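Local coordinates for protein aspartate aminotransferase (Thermotoga maritima, PDB 1O4S) that catalyses the reversible, pyridoxal 5'-phosphate-dependent transfer of the amino group of L-aspartate to 2-oxoglutarate, giving oxaloacetate and L-glutamate, at residues I129-V134 / V178-P183; V151-M156 / F358-F363; F160-E165 / R193-G198. One frame throughout, in Å; residues are numbered along the deposited sequence.

Contact 1. Residues I129-V134 / V178-P183. With PLP (pyridoxal-5'-phosphate), chain M.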
loop_
_atom_site.group_PDB
_atom_site.type_symbol
_atom_site.label_atom_id
_atom_site.label_comp_id
_atom_site.label_asym_id
_atom_site.label_seq_id
_atom_site.Cartn_x
_atom_site.Cartn_y
_atom_site.Cartn_z
ATOM N N ILE B 129 -2.124 22.656 -6.686
ATOM C CA ILE B 129 -0.984 23.562 -6.598
ATOM C C ILE B 129 0.054 22.983 -5.643
ATOM O O ILE B 129 -0.281 22.602 -4.516
ATOM C CB ILE B 129 -1.458 24.959 -6.149
ATOM C CG1 ILE B 129 -2.206 25.623 -7.309
ATOM C CG2 ILE B 129 -0.272 25.839 -5.689
ATOM C CD1 ILE B 129 -3.083 26.742 -6.899
ATOM N N VAL B 130 1.309 22.885 -6.090
ATOM C CA VAL B 130 2.418 22.503 -5.213
ATOM C C VAL B 130 3.484 23.599 -5.254
ATOM O O VAL B 130 3.486 24.434 -6.149
ATOM C CB VAL B 130 3.024 21.127 -5.580
ATOM C CG1 VAL B 130 1.914 20.093 -5.767
ATOM C CG2 VAL B 130 3.859 21.218 -6.821
ATOM N N PHE B 131 4.365 23.592 -4.265
ATOM C CA PHE B 131 5.377 24.605 -4.097
ATOM C C PHE B 131 6.741 23.967 -4.224
ATOM O O PHE B 131 7.055 23.030 -3.497
ATOM C CB PHE B 131 5.211 25.292 -2.728
ATOM C CG PHE B 131 3.889 25.988 -2.559
ATOM C CD1 PHE B 131 2.874 25.413 -1.809
ATOM C CD2 PHE B 131 3.636 27.198 -3.221
ATOM C CE1 PHE B 131 1.629 26.037 -1.666
ATOM C CE2 PHE B 131 2.385 27.834 -3.091
ATOM C CZ PHE B 131 1.378 27.245 -2.306
ATOM N N SER B 132 7.551 24.452 -5.155
ATOM C CA SER B 132 8.905 23.961 -5.317
ATOM C C SER B 132 9.816 24.947 -4.557
ATOM O O SER B 132 9.415 26.083 -4.376
ATOM C CB SER B 132 9.276 23.872 -6.794
ATOM O OG SER B 132 9.370 25.166 -7.367
ATOM N N PRO B 133 11.002 24.531 -4.097
ATOM C CA PRO B 133 11.482 23.124 -4.176
ATOM C C PRO B 133 10.510 22.093 -3.601
ATOM O O PRO B 133 9.941 22.318 -2.544
ATOM C CB PRO B 133 12.801 23.141 -3.376
ATOM C CG PRO B 133 13.277 24.573 -3.476
ATOM C CD PRO B 133 12.014 25.424 -3.513
ATOM N N VAL B 134 10.308 20.983 -4.301
ATOM C CA VAL B 134 9.218 20.064 -3.950
ATOM C C VAL B 134 9.700 18.625 -3.807
ATOM O O VAL B 134 10.473 18.155 -4.613
ATOM C CB VAL B 134 8.059 20.154 -4.974
ATOM C CG1 VAL B 134 8.469 19.587 -6.323
ATOM C CG2 VAL B 134 6.777 19.462 -4.460
ATOM N N VAL B 178 -4.539 22.625 -2.541
ATOM C CA VAL B 178 -3.237 23.197 -2.407
ATOM C C VAL B 178 -2.495 22.344 -1.373
ATOM O O VAL B 178 -2.961 22.131 -0.244
ATOM C CB VAL B 178 -3.301 24.655 -1.976
ATOM C CG1 VAL B 178 -1.868 25.213 -1.680
ATOM C CG2 VAL B 178 -4.027 25.502 -3.031
ATOM N N LEU B 179 -1.329 21.865 -1.791
ATOM C CA LEU B 179 -0.482 21.000 -1.000
ATOM C C LEU B 179 0.627 21.800 -0.313
ATOM O O LEU B 179 1.443 22.439 -0.977
ATOM C CB LEU B 179 0.163 19.966 -1.915
ATOM C CG LEU B 179 1.134 19.006 -1.233
ATOM C CD1 LEU B 179 0.417 18.179 -0.181
ATOM C CD2 LEU B 179 1.800 18.125 -2.294
ATOM N N ILE B 180 0.692 21.708 1.008
ATOM C CA ILE B 180 1.787 22.312 1.761
ATOM C C ILE B 180 2.560 21.259 2.557
ATOM O O ILE B 180 2.014 20.295 3.032
ATOM C CB ILE B 180 1.287 23.469 2.692
ATOM C CG1 ILE B 180 0.210 22.974 3.652
ATOM C CG2 ILE B 180 0.809 24.699 1.841
ATOM C CD1 ILE B 180 -0.184 23.970 4.726
ATOM N N ASN B 181 3.853 21.479 2.665
ATOM C CA ASN B 181 4.785 20.612 3.342
ATOM C C ASN B 181 5.712 21.473 4.213
ATOM O O ASN B 181 6.775 21.960 3.764
ATOM C CB ASN B 181 5.605 19.856 2.314
ATOM C CG ASN B 181 6.715 19.008 2.942
ATOM O OD1 ASN B 181 7.788 18.869 2.351
ATOM N ND2 ASN B 181 6.441 18.387 4.102
ATOM N N SER B 182 5.291 21.647 5.459
ATOM C CA SER B 182 6.017 22.429 6.438
ATOM C C SER B 182 6.047 21.619 7.739
ATOM O O SER B 182 4.979 21.183 8.196
ATOM C CB SER B 182 5.340 23.792 6.632
ATOM O OG SER B 182 5.974 24.529 7.646
ATOM N N PRO B 183 7.229 21.368 8.323
ATOM C CA PRO B 183 8.554 21.710 7.753
ATOM C C PRO B 183 8.897 21.029 6.434
ATOM O O PRO B 183 8.469 19.895 6.141
ATOM C CB PRO B 183 9.554 21.263 8.848
ATOM C CG PRO B 183 8.728 21.125 10.111
ATOM C CD PRO B 183 7.348 20.709 9.640
HETATM N N1 PLP M . 6.649 13.728 3.058
HETATM C C2 PLP M . 7.977 14.103 3.019
HETATM C C2A PLP M . 8.253 15.453 2.424
HETATM C C3 PLP M . 8.990 13.246 3.477
HETATM O O3 PLP M . 10.162 13.601 3.442
HETATM C C4 PLP M . 8.655 12.004 4.041
HETATM C C4A PLP M . 9.767 11.071 4.570
HETATM C C5 PLP M . 7.278 11.676 4.079
HETATM C C6 PLP M . 6.307 12.542 3.581
HETATM C C5A PLP M . 6.687 10.399 4.638
HETATM O O4P PLP M . 7.227 9.106 4.426
HETATM P P PLP M . 6.605 7.802 5.117
HETATM O O1P PLP M . 7.841 7.039 5.420
HETATM O O2P PLP M . 5.806 8.183 6.293
HETATM O O3P PLP M . 5.853 7.253 3.969
HETATM O O HOH W 1 3.778 21.677 -2.230
#
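Phe131 reaches across from strand 127-132 to residues 178-180 of the neighbouring strand. From CB, CG is turned anti to the carbonyl carbon (chi1 -61°), which carries the CD1-CE1 side of the ring to the neighbour. Phe131 CD1 lies 3.4 Å from Leu179 O, close to the ring plane; CE1, next along, meets Val178 CG1 at 3.6 Å and the CG2 methyl of Ile180 at 3.8 Å, both obliquely; CZ ends beside Val178 CG1. With an alanine here, the methyls of Val178 and Ile180 would probably lose their apolar neighbour, and a gap is likely to open between the strands and helix 193-206, which packs on the ring. The strands run parallel, with Ile129 and Val178 side by side. Leu179 N gives Ile129 O a nearly straight bond of 3.0 Å. One residue on, the direct ladder gives way to a water, which accepts from Phe131 N and donates to Leu179 O at 2.8 Å. From there the chains part, and Asn181 OD1 comes within 3.4 Å of PLP C2A, the ring methyl. A parallel sheet with the cofactor beyond the C-terminal ends of its strands is characteristic of the large domain of fold-type I PLP enzymes.

Contact 2. Residues V151-M156 / F358-F363. With SO4 (sulfate ion), chain L.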
loop_
_atom_site.group_PDB
_atom_site.type_symbol
_atom_site.label_atom_id
_atom_site.label_comp_id
_atom_site.label_asym_id
_atom_site.label_seq_id
_atom_site.Cartn_x
_atom_site.Cartn_y
_atom_site.Cartn_z
ATOM N N VAL B 151 2.935 23.950 -10.432
ATOM C CA VAL B 151 4.091 24.115 -9.557
ATOM C C VAL B 151 4.361 25.595 -9.391
ATOM O O VAL B 151 4.563 26.313 -10.373
ATOM C CB VAL B 151 5.348 23.455 -10.145
ATOM C CG1 VAL B 151 6.525 23.597 -9.187
ATOM C CG2 VAL B 151 5.084 21.995 -10.503
ATOM N N VAL B 152 4.334 26.049 -8.147
ATOM C CA VAL B 152 4.557 27.441 -7.826
ATOM C C VAL B 152 5.938 27.467 -7.210
ATOM O O VAL B 152 6.136 26.952 -6.106
ATOM C CB VAL B 152 3.490 27.994 -6.845
ATOM C CG1 VAL B 152 3.853 29.395 -6.381
ATOM C CG2 VAL B 152 2.119 27.977 -7.505
ATOM N N GLU B 153 6.886 28.056 -7.940
ATOM C CA GLU B 153 8.254 28.162 -7.494
ATOM C C GLU B 153 8.439 29.218 -6.388
ATOM O O GLU B 153 7.868 30.310 -6.446
ATOM C CB GLU B 153 9.152 28.498 -8.675
ATOM C CG GLU B 153 10.642 28.368 -8.382
ATOM C CD GLU B 153 11.510 28.793 -9.556
ATOM O OE1 GLU B 153 12.756 28.618 -9.464
ATOM O OE2 GLU B 153 10.957 29.314 -10.560
ATOM N N THR B 154 9.247 28.857 -5.396
ATOM C CA THR B 154 9.686 29.750 -4.331
ATOM C C THR B 154 11.192 29.911 -4.393
ATOM O O THR B 154 11.896 29.110 -4.999
ATOM C CB THR B 154 9.270 29.246 -2.912
ATOM O OG1 THR B 154 9.898 27.998 -2.604
ATOM C CG2 THR B 154 7.778 28.966 -2.826
ATOM N N PHE B 155 11.679 30.943 -3.725
ATOM C CA PHE B 155 13.038 31.439 -3.950
ATOM C C PHE B 155 13.792 31.585 -2.649
ATOM O O PHE B 155 13.206 31.939 -1.630
ATOM C CB PHE B 155 12.993 32.783 -4.713
ATOM C CG PHE B 155 12.248 32.694 -6.017
ATOM C CD1 PHE B 155 12.877 32.198 -7.155
ATOM C CD2 PHE B 155 10.897 33.035 -6.092
ATOM C CE1 PHE B 155 12.185 32.061 -8.347
ATOM C CE2 PHE B 155 10.201 32.905 -7.284
ATOM C CZ PHE B 155 10.844 32.420 -8.416
ATOM N N MET B 156 15.087 31.283 -2.701
ATOM C CA MET B 156 16.002 31.523 -1.592
ATOM C C MET B 156 15.978 32.974 -1.109
ATOM O O MET B 156 16.113 33.207 0.094
ATOM C CB MET B 156 17.432 31.158 -1.986
ATOM C CG MET B 156 18.454 31.348 -0.831
ATOM S SD MET B 156 20.000 30.449 -1.071
ATOM C CE MET B 156 20.701 31.357 -2.458
ATOM N N PHE B 358 14.229 18.160 -7.071
ATOM C CA PHE B 358 13.164 18.868 -6.370
ATOM C C PHE B 358 12.613 20.058 -7.187
ATOM O O PHE B 358 11.959 20.959 -6.640
ATOM C CB PHE B 358 13.719 19.328 -5.029
ATOM C CG PHE B 358 14.407 18.223 -4.248
ATOM C CD1 PHE B 358 13.667 17.356 -3.447
ATOM C CD2 PHE B 358 15.792 18.039 -4.322
ATOM C CE1 PHE B 358 14.306 16.312 -2.691
ATOM C CE2 PHE B 358 16.440 17.009 -3.597
ATOM C CZ PHE B 358 15.671 16.136 -2.787
ATOM N N LEU B 359 12.900 20.044 -8.489
ATOM C CA LEU B 359 12.550 21.105 -9.443
ATOM C C LEU B 359 13.156 22.469 -9.134
ATOM O O LEU B 359 12.584 23.497 -9.489
ATOM C CB LEU B 359 11.029 21.224 -9.600
ATOM C CG LEU B 359 10.324 19.891 -9.876
ATOM C CD1 LEU B 359 8.828 20.092 -10.200
ATOM C CD2 LEU B 359 11.058 19.130 -10.988
ATOM N N LYS B 360 14.319 22.477 -8.497
ATOM C CA LYS B 360 15.041 23.710 -8.199
ATOM C C LYS B 360 16.526 23.540 -8.510
ATOM O O LYS B 360 17.335 23.283 -7.598
ATOM C CB LYS B 360 14.844 24.135 -6.744
ATOM C CG LYS B 360 15.381 25.540 -6.469
ATOM C CD LYS B 360 14.379 26.605 -6.859
ATOM C CE LYS B 360 14.987 27.984 -6.679
ATOM N NZ LYS B 360 13.991 29.055 -6.833
ATOM N N PRO B 361 16.872 23.669 -9.793
ATOM C CA PRO B 361 18.266 23.576 -10.242
ATOM C C PRO B 361 19.194 24.630 -9.617
ATOM O O PRO B 361 18.752 25.672 -9.153
ATOM C CB PRO B 361 18.163 23.778 -11.761
ATOM C CG PRO B 361 16.713 23.404 -12.094
ATOM C CD PRO B 361 15.941 23.899 -10.917
ATOM N N GLY B 362 20.486 24.338 -9.601
ATOM C CA GLY B 362 21.465 25.222 -9.009
ATOM C C GLY B 362 21.542 25.142 -7.498
ATOM O O GLY B 362 22.116 26.019 -6.856
ATOM N N PHE B 363 20.959 24.090 -6.935
ATOM C CA PHE B 363 20.978 23.834 -5.499
ATOM C C PHE B 363 21.314 22.376 -5.283
ATOM O O PHE B 363 21.208 21.551 -6.189
ATOM C CB PHE B 363 19.615 24.132 -4.872
ATOM C CG PHE B 363 19.322 25.601 -4.699
ATOM C CD1 PHE B 363 18.717 26.337 -5.730
ATOM C CD2 PHE B 363 19.626 26.242 -3.503
ATOM C CE1 PHE B 363 18.425 27.699 -5.569
ATOM C CE2 PHE B 363 19.344 27.602 -3.324
ATOM C CZ PHE B 363 18.752 28.343 -4.360
HETATM S S SO4 L . 16.752 31.775 -5.893
HETATM O O1 SO4 L . 15.938 30.624 -5.480
HETATM O O2 SO4 L . 18.152 31.354 -6.107
HETATM O O3 SO4 L . 16.191 32.216 -7.176
HETATM O O4 SO4 L . 16.623 32.862 -4.912
#
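Lys360 sends its chain toward Glu153 and Thr154 with CG anti to the backbone N (chi1 -170°), a bend at chi2 (83°) and an extended end, while Glu153 is stretched out to cross it at about a right angle. Lys360 NZ forms a salt bridge of 2.9 Å with Glu153 OE1, approached on the anti side and out of the carboxylate plane, and also donates to Thr154 O at 2.8 Å. A third bond, again 2.8 Å, runs from Lys360 NZ to sulfate O1. Sulfate O1 also accepts from Met156 N at 3.0 Å, so the ammonium group and a backbone N-H grip the anion together; Ser157 N binds this sulfate too, probably from the crystallisation liquor. Met156 SD lies in the plane of the Phe363 ring, 3.7 Å from Phe363 CE2, an edge-on Met-aromatic contact. At the other end Val151 CG2 touches Leu359 CD1 at 4.2 Å. The contact thus joins the end of strand 148-153, an edge strand of the large sheet within this chain, paired with strand 127-132, to the loop between strands 350-354 and 363-367 of the smaller sheet, where the ring of Phe330, on strand 328-332, meets that of Phe363 with planes nearly parallel.

Contact 3. Residues F160-E165 / R193-G198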
loop_
_atom_site.group_PDB
_atom_site.type_symbol
_atom_site.label_atom_id
_atom_site.label_comp_id
_atom_site.label_asym_id
_atom_site.label_seq_id
_atom_site.Cartn_x
_atom_site.Cartn_y
_atom_site.Cartn_z
ATOM N N PHE B 160 12.363 30.829 0.708
ATOM C CA PHE B 160 11.465 29.805 0.173
ATOM C C PHE B 160 10.030 29.882 0.711
ATOM O O PHE B 160 9.342 28.867 0.827
ATOM C CB PHE B 160 12.068 28.419 0.389
ATOM C CG PHE B 160 13.318 28.187 -0.394
ATOM C CD1 PHE B 160 14.528 27.959 0.246
ATOM C CD2 PHE B 160 13.291 28.180 -1.781
ATOM C CE1 PHE B 160 15.692 27.705 -0.492
ATOM C CE2 PHE B 160 14.446 27.943 -2.520
ATOM C CZ PHE B 160 15.655 27.705 -1.861
ATOM N N GLN B 161 9.577 31.095 1.007
ATOM C CA GLN B 161 8.217 31.325 1.482
ATOM C C GLN B 161 7.305 31.574 0.283
ATOM O O GLN B 161 7.611 32.403 -0.580
ATOM C CB GLN B 161 8.139 32.513 2.443
ATOM C CG GLN B 161 8.989 32.370 3.707
ATOM C CD GLN B 161 8.508 31.233 4.606
ATOM O OE1 GLN B 161 7.300 31.021 4.746
ATOM N NE2 GLN B 161 9.448 30.516 5.214
ATOM N N PRO B 162 6.212 30.822 0.210
ATOM C CA PRO B 162 5.227 31.007 -0.849
ATOM C C PRO B 162 4.446 32.311 -0.680
ATOM O O PRO B 162 4.225 32.801 0.440
ATOM C CB PRO B 162 4.324 29.798 -0.704
ATOM C CG PRO B 162 4.544 29.294 0.661
ATOM C CD PRO B 162 5.844 29.732 1.126
ATOM N N SER B 163 4.056 32.867 -1.821
ATOM C CA SER B 163 3.347 34.126 -1.889
ATOM C C SER B 163 1.845 33.837 -1.981
ATOM O O SER B 163 1.378 33.226 -2.939
ATOM C CB SER B 163 3.854 34.919 -3.083
ATOM O OG SER B 163 3.008 36.018 -3.336
ATOM N N LEU B 164 1.109 34.245 -0.956
ATOM C CA LEU B 164 -0.322 33.985 -0.858
ATOM C C LEU B 164 -1.068 34.723 -1.953
ATOM O O LEU B 164 -2.046 34.242 -2.559
ATOM C CB LEU B 164 -0.805 34.492 0.484
ATOM C CG LEU B 164 -2.242 34.232 0.892
ATOM C CD1 LEU B 164 -2.444 32.746 1.134
ATOM C CD2 LEU B 164 -2.567 35.082 2.153
ATOM N N GLU B 165 -0.567 35.926 -2.166
ATOM C CA GLU B 165 -1.017 36.831 -3.190
ATOM C C GLU B 165 -0.980 36.092 -4.546
ATOM O O GLU B 165 -1.999 35.973 -5.224
ATOM C CB GLU B 165 -0.100 38.088 -3.139
ATOM C CG GLU B 165 0.193 38.651 -1.700
ATOM C CD GLU B 165 1.271 37.912 -0.830
ATOM O OE1 GLU B 165 2.365 37.537 -1.309
ATOM O OE2 GLU B 165 1.049 37.740 0.390
ATOM N N ARG B 193 2.992 31.878 9.808
ATOM C CA ARG B 193 1.628 31.805 10.290
ATOM C C ARG B 193 0.673 32.637 9.416
ATOM O O ARG B 193 -0.428 32.212 9.107
ATOM C CB ARG B 193 1.588 32.287 11.747
ATOM C CG ARG B 193 0.196 32.288 12.352
ATOM C CD ARG B 193 0.130 32.688 13.815
ATOM N NE ARG B 193 -1.236 32.480 14.313
ATOM C CZ ARG B 193 -1.662 31.435 15.042
ATOM N NH1 ARG B 193 -0.824 30.460 15.432
ATOM N NH2 ARG B 193 -2.951 31.379 15.399
ATOM N N GLU B 194 1.115 33.833 9.040
ATOM C CA GLU B 194 0.359 34.760 8.189
ATOM C C GLU B 194 -0.041 34.130 6.834
ATOM O O GLU B 194 -1.183 34.269 6.375
ATOM C CB GLU B 194 1.143 36.094 8.018
ATOM C CG GLU B 194 2.648 36.068 8.418
ATOM C CD GLU B 194 2.934 35.945 9.941
ATOM O OE1 GLU B 194 3.878 35.209 10.343
ATOM O OE2 GLU B 194 2.225 36.597 10.756
ATOM N N PHE B 195 0.891 33.409 6.218
ATOM C CA PHE B 195 0.613 32.676 4.984
ATOM C C PHE B 195 -0.487 31.604 5.189
ATOM O O PHE B 195 -1.435 31.539 4.420
ATOM C CB PHE B 195 1.905 32.053 4.426
ATOM C CG PHE B 195 1.671 31.124 3.270
ATOM C CD1 PHE B 195 1.599 31.616 1.969
ATOM C CD2 PHE B 195 1.497 29.761 3.485
ATOM C CE1 PHE B 195 1.354 30.748 0.893
ATOM C CE2 PHE B 195 1.262 28.903 2.434
ATOM C CZ PHE B 195 1.182 29.390 1.127
ATOM N N LEU B 196 -0.364 30.805 6.248
ATOM C CA LEU B 196 -1.271 29.695 6.529
ATOM C C LEU B 196 -2.689 30.138 6.872
ATOM O O LEU B 196 -3.645 29.543 6.400
ATOM C CB LEU B 196 -0.694 28.829 7.680
ATOM C CG LEU B 196 0.683 28.229 7.373
ATOM C CD1 LEU B 196 1.251 27.486 8.570
ATOM C CD2 LEU B 196 0.583 27.284 6.136
ATOM N N GLU B 197 -2.810 31.158 7.721
ATOM C CA GLU B 197 -4.099 31.796 8.049
ATOM C C GLU B 197 -4.794 32.302 6.798
ATOM O O GLU B 197 -6.013 32.172 6.652
ATOM C CB GLU B 197 -3.905 32.993 9.014
ATOM C CG GLU B 197 -3.398 32.584 10.392
ATOM C CD GLU B 197 -3.223 33.738 11.365
ATOM O OE1 GLU B 197 -2.664 34.803 10.994
ATOM O OE2 GLU B 197 -3.647 33.565 12.525
ATOM N N GLY B 198 -4.004 32.891 5.906
ATOM C CA GLY B 198 -4.507 33.405 4.653
ATOM C C GLY B 198 -4.935 32.289 3.726
ATOM O O GLY B 198 -5.939 32.407 3.030
#
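Pro162 lies over one face of the Phe195 ring in a CH-pi contact. Pro162 CG sits 3.6 Å from the ring centroid, displaced toward the rim, and comes within 3.4 Å of Phe195 CZ; Pro162 CB follows, 3.5 Å from Phe195 CE1. The pyrrolidine ring and the phenylalanine side chain cross at about a right angle. The backbone continues the contact round the ring: Pro162 O approaches Phe195 CD1 at 3.3 Å, and the N of Leu164 stands at the ring edge, in its plane. Phe195 is put there by a first torsion that sets CG anti to the backbone N (chi1 172°), carrying the ring off the side of its helix toward the incoming chain.

Leu164, at the start of helix 164-170, packs against the next turn of helix 193-206. Its CB touches Phe195 CD1, while both methyls rest on the backbone there: Leu164 CD1 is 3.6 Å from Phe195 O and Leu164 CD2 3.6 Å from Gly198 CA. Any CB on Gly198 would point at this methyl and collide with it, so the glycine lets the leucine lie directly on the helix backbone. No hydrogen bond links the two segments, and their meeting is essentially apolar.

In the next shell, Ser163 occupies the N-cap of helix 164-170. Ser163 OG bonds to Glu166 N and donates to Glu165 OE1 at 2.6 Å, capping the helix where Leu164 begins it. Gln161, just before Pro162, is tied to the chain leading into the other helix by a bond from NE2 to Val190 O. Helix 193-206 and the start of helix 164-170 thus pack together on one side of the large sheet, where Phe131 of strand 127-132 touches both Pro162 and Phe195, and Leu196 packs against Val231 of helix 228-231.

In the fold
The three contacts meet around strand 127-132 of the large sheet. Contacts 1 and 2, with centres about 11 Å apart, share it through neighbouring strands 127-132 and 148-153: Val152 N lies 2.7 Å from Val130 O, and Thr154 OG1 2.7 Å from Ser132 O. Contact 3, its centre also about 11 Å from that of contact 1, adds the helical layer, with Pro162 CB 3.6 Å from Phe131 CE2. Contacts 2 and 3 meet where Phe160 N approaches Phe155 O at 2.7 Å. Contact 1 alone includes a cofactor-pocket residue, Asn181; in contact 2, Phe363 lies about 7 Å, side chain to side chain, from Arg365, which probably binds the substrate. Contact 3 lies away from these sites.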